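Local coordinates for protein transcriptional regulator, MarR/EmrR family (Clostridium acetobutylicum, PDB 3JW4) that probably binds DNA and regulates transcription as a MarR-family winged helix-turn-helix protein, at residues 78-90 with 99-111. Sequence-based numbering, arbitrary orientation.
Sequences LQGLEKKGYIERR and KNIYVLPKGAALV
R90 lays its guanidinium flat over one face of the Y102 ring, the planes 8° apart and R90 CZ 3.8 Å from the ring centroid, a stacked cation-pi pair. A long, flat cation suits this place: with CG anti to the carbonyl carbon (chi1 -66°), the extended chain lays CG and CD along the ring as well. E88, on the same face of the sheet, helps to hold the group's rotation by a salt bridge from R90 NE to E88 OE2 (2.6 Å), and a water links both side chains to V103 O. Paired backbone bonds at E88–Y102 and R90–N100 join the antiparallel strands. The other face carries branched I87, I101 and V103, with R89 beside them; I101 CD1 meets L78 CD1. L110 sets CD2 over the centre of the Y86 ring, 3.6 Å from its centroid, a CH-pi contact. K106, fully extended, passes the ring obliquely and donates a hydrogen bond from K106 NZ to K84 O (2.8 Å). At G107 a CB would clash with Y86 O, which also accepts L104 N. Glycine readily takes the positive phi of G85, whose Schellman motif ends helix 74-83, probably the recognition helix. Strands 87-90 and 100-103 form the wing hairpin of the MarR winged helix-turn-helix fold.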
# COMPACT_ATOMS: atom_id res chain seq x y z
N LEU B 78 21.48 -1.15 -1.07
CA LEU B 78 22.56 -2.11 -0.86
C LEU B 78 23.85 -1.45 -0.44
O LEU B 78 24.55 -1.95 0.45
CB LEU B 78 22.84 -2.96 -2.12
CG LEU B 78 21.78 -4.00 -2.48
CD1 LEU B 78 22.09 -4.64 -3.82
CD2 LEU B 78 21.68 -5.12 -1.39
N GLN B 79 24.20 -0.34 -1.08
CA GLN B 79 25.42 0.39 -0.67
C GLN B 79 25.29 0.82 0.79
O GLN B 79 26.27 0.82 1.54
CB GLN B 79 25.70 1.59 -1.56
CG GLN B 79 26.41 1.25 -2.89
CD GLN B 79 26.58 2.45 -3.79
OE1 GLN B 79 25.77 2.66 -4.71
NE2 GLN B 79 27.59 3.30 -3.50
N GLY B 80 24.08 1.21 1.19
CA GLY B 80 23.83 1.69 2.56
C GLY B 80 24.02 0.56 3.57
O GLY B 80 24.78 0.70 4.52
N LEU B 81 23.36 -0.57 3.32
CA LEU B 81 23.53 -1.78 4.16
C LEU B 81 25.00 -2.21 4.21
O LEU B 81 25.53 -2.55 5.25
CB LEU B 81 22.65 -2.92 3.62
CG LEU B 81 21.13 -2.69 3.65
CD1 LEU B 81 20.36 -3.82 2.93
CD2 LEU B 81 20.67 -2.53 5.08
N GLU B 82 25.70 -2.14 3.09
CA GLU B 82 27.12 -2.49 3.09
C GLU B 82 27.97 -1.48 3.90
O GLU B 82 28.85 -1.87 4.66
CB GLU B 82 27.61 -2.62 1.65
CG GLU B 82 29.06 -2.93 1.49
CD GLU B 82 29.46 -2.97 0.01
OE1 GLU B 82 29.17 -1.98 -0.74
OE2 GLU B 82 30.09 -3.96 -0.40
N LYS B 83 27.66 -0.19 3.77
CA LYS B 83 28.48 0.82 4.44
C LYS B 83 28.32 0.71 5.95
O LYS B 83 29.27 0.98 6.71
CB LYS B 83 28.10 2.23 4.00
CG LYS B 83 29.02 3.29 4.62
CD LYS B 83 29.35 4.41 3.69
CE LYS B 83 30.01 3.91 2.43
NZ LYS B 83 31.44 4.24 2.37
N LYS B 84 27.12 0.35 6.39
CA LYS B 84 26.83 0.22 7.80
C LYS B 84 27.29 -1.14 8.38
O LYS B 84 27.12 -1.38 9.56
CB LYS B 84 25.32 0.46 8.05
CG LYS B 84 24.87 1.93 7.94
CD LYS B 84 23.34 2.07 8.04
CE LYS B 84 22.90 3.52 8.15
NZ LYS B 84 21.43 3.81 7.84
N GLY B 85 27.84 -2.02 7.56
CA GLY B 85 28.46 -3.25 8.02
C GLY B 85 27.48 -4.40 8.17
O GLY B 85 27.76 -5.34 8.89
N TYR B 86 26.33 -4.33 7.49
CA TYR B 86 25.28 -5.34 7.63
C TYR B 86 25.38 -6.44 6.59
O TYR B 86 24.92 -7.54 6.82
CB TYR B 86 23.89 -4.72 7.53
CG TYR B 86 23.53 -3.71 8.60
CD1 TYR B 86 23.72 -3.98 9.93
CD2 TYR B 86 22.91 -2.51 8.26
CE1 TYR B 86 23.35 -3.04 10.93
CE2 TYR B 86 22.52 -1.57 9.24
CZ TYR B 86 22.75 -1.84 10.56
OH TYR B 86 22.36 -0.96 11.51
N ILE B 87 25.90 -6.13 5.41
CA ILE B 87 26.06 -7.09 4.33
C ILE B 87 27.42 -6.90 3.70
O ILE B 87 28.05 -5.85 3.88
CB ILE B 87 24.98 -6.95 3.25
CG1 ILE B 87 25.08 -5.61 2.52
CG2 ILE B 87 23.52 -7.13 3.84
CD1 ILE B 87 24.14 -5.48 1.31
N GLU B 88 27.88 -7.93 3.00
CA GLU B 88 29.13 -7.90 2.25
C GLU B 88 28.92 -8.61 0.92
O GLU B 88 27.96 -9.37 0.75
CB GLU B 88 30.28 -8.58 3.00
CG GLU B 88 30.02 -10.04 3.29
CD GLU B 88 31.24 -10.84 3.78
OE1 GLU B 88 32.33 -10.25 3.98
OE2 GLU B 88 31.07 -12.07 3.96
N ARG B 89 29.83 -8.37 0.00
CA ARG B 89 29.84 -9.03 -1.28
C ARG B 89 31.07 -9.89 -1.30
O ARG B 89 32.16 -9.41 -1.07
CB ARG B 89 29.86 -8.01 -2.40
CG ARG B 89 28.58 -7.15 -2.43
CD ARG B 89 28.80 -5.85 -3.22
NE ARG B 89 27.56 -5.42 -3.89
CZ ARG B 89 26.89 -4.29 -3.66
NH1 ARG B 89 27.30 -3.39 -2.77
NH2 ARG B 89 25.78 -4.04 -4.36
N ARG B 90 30.89 -11.18 -1.51
CA ARG B 90 31.98 -12.14 -1.51
C ARG B 90 32.19 -12.68 -2.90
O ARG B 90 31.23 -13.03 -3.59
CB ARG B 90 31.65 -13.33 -0.62
CG ARG B 90 31.53 -13.05 0.86
CD ARG B 90 31.44 -14.39 1.59
NE ARG B 90 30.66 -14.35 2.83
CZ ARG B 90 30.16 -15.43 3.43
NH1 ARG B 90 30.35 -16.64 2.91
NH2 ARG B 90 29.48 -15.34 4.56
N LYS B 99 29.88 -11.26 -7.95
CA LYS B 99 29.95 -11.43 -6.49
C LYS B 99 28.59 -11.79 -5.88
O LYS B 99 27.55 -11.35 -6.36
CB LYS B 99 30.46 -10.16 -5.84
CG LYS B 99 31.95 -9.94 -6.05
CD LYS B 99 32.34 -8.58 -5.49
CE LYS B 99 33.82 -8.33 -5.61
NZ LYS B 99 34.14 -7.01 -5.03
N ASN B 100 28.62 -12.59 -4.82
CA ASN B 100 27.40 -13.01 -4.10
C ASN B 100 27.26 -12.13 -2.86
O ASN B 100 28.25 -11.79 -2.21
CB ASN B 100 27.48 -14.48 -3.66
CG ASN B 100 27.27 -15.49 -4.81
OD1 ASN B 100 27.84 -16.54 -4.77
ND2 ASN B 100 26.43 -15.18 -5.79
N ILE B 101 26.02 -11.83 -2.49
CA ILE B 101 25.72 -10.96 -1.37
C ILE B 101 25.40 -11.83 -0.14
O ILE B 101 24.60 -12.80 -0.23
CB ILE B 101 24.55 -10.00 -1.75
CG1 ILE B 101 24.91 -9.19 -3.02
CG2 ILE B 101 24.20 -9.09 -0.59
CD1 ILE B 101 23.75 -8.51 -3.66
N TYR B 102 26.05 -11.54 0.98
CA TYR B 102 25.80 -12.23 2.23
C TYR B 102 25.54 -11.25 3.36
O TYR B 102 26.00 -10.14 3.31
CB TYR B 102 26.99 -13.09 2.61
CG TYR B 102 27.24 -14.23 1.66
CD1 TYR B 102 27.97 -14.03 0.51
CD2 TYR B 102 26.73 -15.49 1.91
CE1 TYR B 102 28.22 -15.07 -0.37
CE2 TYR B 102 26.96 -16.54 1.01
CZ TYR B 102 27.70 -16.31 -0.12
OH TYR B 102 27.96 -17.31 -1.02
N VAL B 103 24.78 -11.68 4.36
CA VAL B 103 24.61 -10.90 5.56
C VAL B 103 25.83 -11.11 6.46
O VAL B 103 26.43 -12.17 6.54
CB VAL B 103 23.29 -11.28 6.24
CG1 VAL B 103 23.05 -10.50 7.44
CG2 VAL B 103 22.13 -10.96 5.24
N LEU B 104 26.29 -10.04 7.07
CA LEU B 104 27.35 -10.19 8.08
C LEU B 104 26.67 -10.42 9.45
O LEU B 104 25.49 -10.17 9.58
CB LEU B 104 28.17 -8.91 8.08
CG LEU B 104 29.14 -8.73 6.91
CD1 LEU B 104 29.65 -7.25 6.81
CD2 LEU B 104 30.30 -9.70 7.07
N PRO B 105 27.43 -10.84 10.50
CA PRO B 105 26.77 -11.03 11.80
C PRO B 105 25.98 -9.84 12.37
O PRO B 105 24.86 -10.02 12.89
CB PRO B 105 27.93 -11.43 12.73
CG PRO B 105 28.88 -12.18 11.80
CD PRO B 105 28.75 -11.50 10.45
N LYS B 106 26.50 -8.64 12.24
CA LYS B 106 25.73 -7.47 12.64
C LYS B 106 24.36 -7.40 11.89
O LYS B 106 23.33 -6.99 12.44
CB LYS B 106 26.55 -6.22 12.35
CG LYS B 106 25.93 -4.89 12.77
CD LYS B 106 26.91 -3.76 12.37
CE LYS B 106 26.42 -2.42 12.71
NZ LYS B 106 27.45 -1.40 12.37
N GLY B 107 24.37 -7.80 10.65
CA GLY B 107 23.15 -7.81 9.82
C GLY B 107 22.21 -8.95 10.22
O GLY B 107 20.99 -8.75 10.24
N ALA B 108 22.76 -10.12 10.55
CA ALA B 108 21.94 -11.23 11.07
C ALA B 108 21.23 -10.83 12.38
O ALA B 108 20.04 -11.09 12.54
CB ALA B 108 22.79 -12.55 11.24
N ALA B 109 21.93 -10.16 13.29
CA ALA B 109 21.31 -9.62 14.52
C ALA B 109 20.18 -8.62 14.17
O ALA B 109 19.10 -8.69 14.76
CB ALA B 109 22.37 -8.95 15.45
N LEU B 110 20.40 -7.76 13.19
CA LEU B 110 19.39 -6.80 12.75
C LEU B 110 18.15 -7.46 12.09
O LEU B 110 17.03 -6.99 12.31
CB LEU B 110 20.01 -5.82 11.77
CG LEU B 110 19.24 -4.60 11.24
CD1 LEU B 110 19.32 -3.49 12.19
CD2 LEU B 110 19.81 -4.19 9.87
N VAL B 111 18.35 -8.52 11.30
CA VAL B 111 17.25 -9.28 10.71
C VAL B 111 16.31 -9.72 11.83
O VAL B 111 15.10 -9.63 11.72
CB VAL B 111 17.77 -10.54 9.98
CG1 VAL B 111 16.67 -11.62 9.93
CG2 VAL B 111 18.24 -10.20 8.56
O HOH W 1 28.97 -13.07 5.75
O HOH W 2 30.76 -18.13 0.51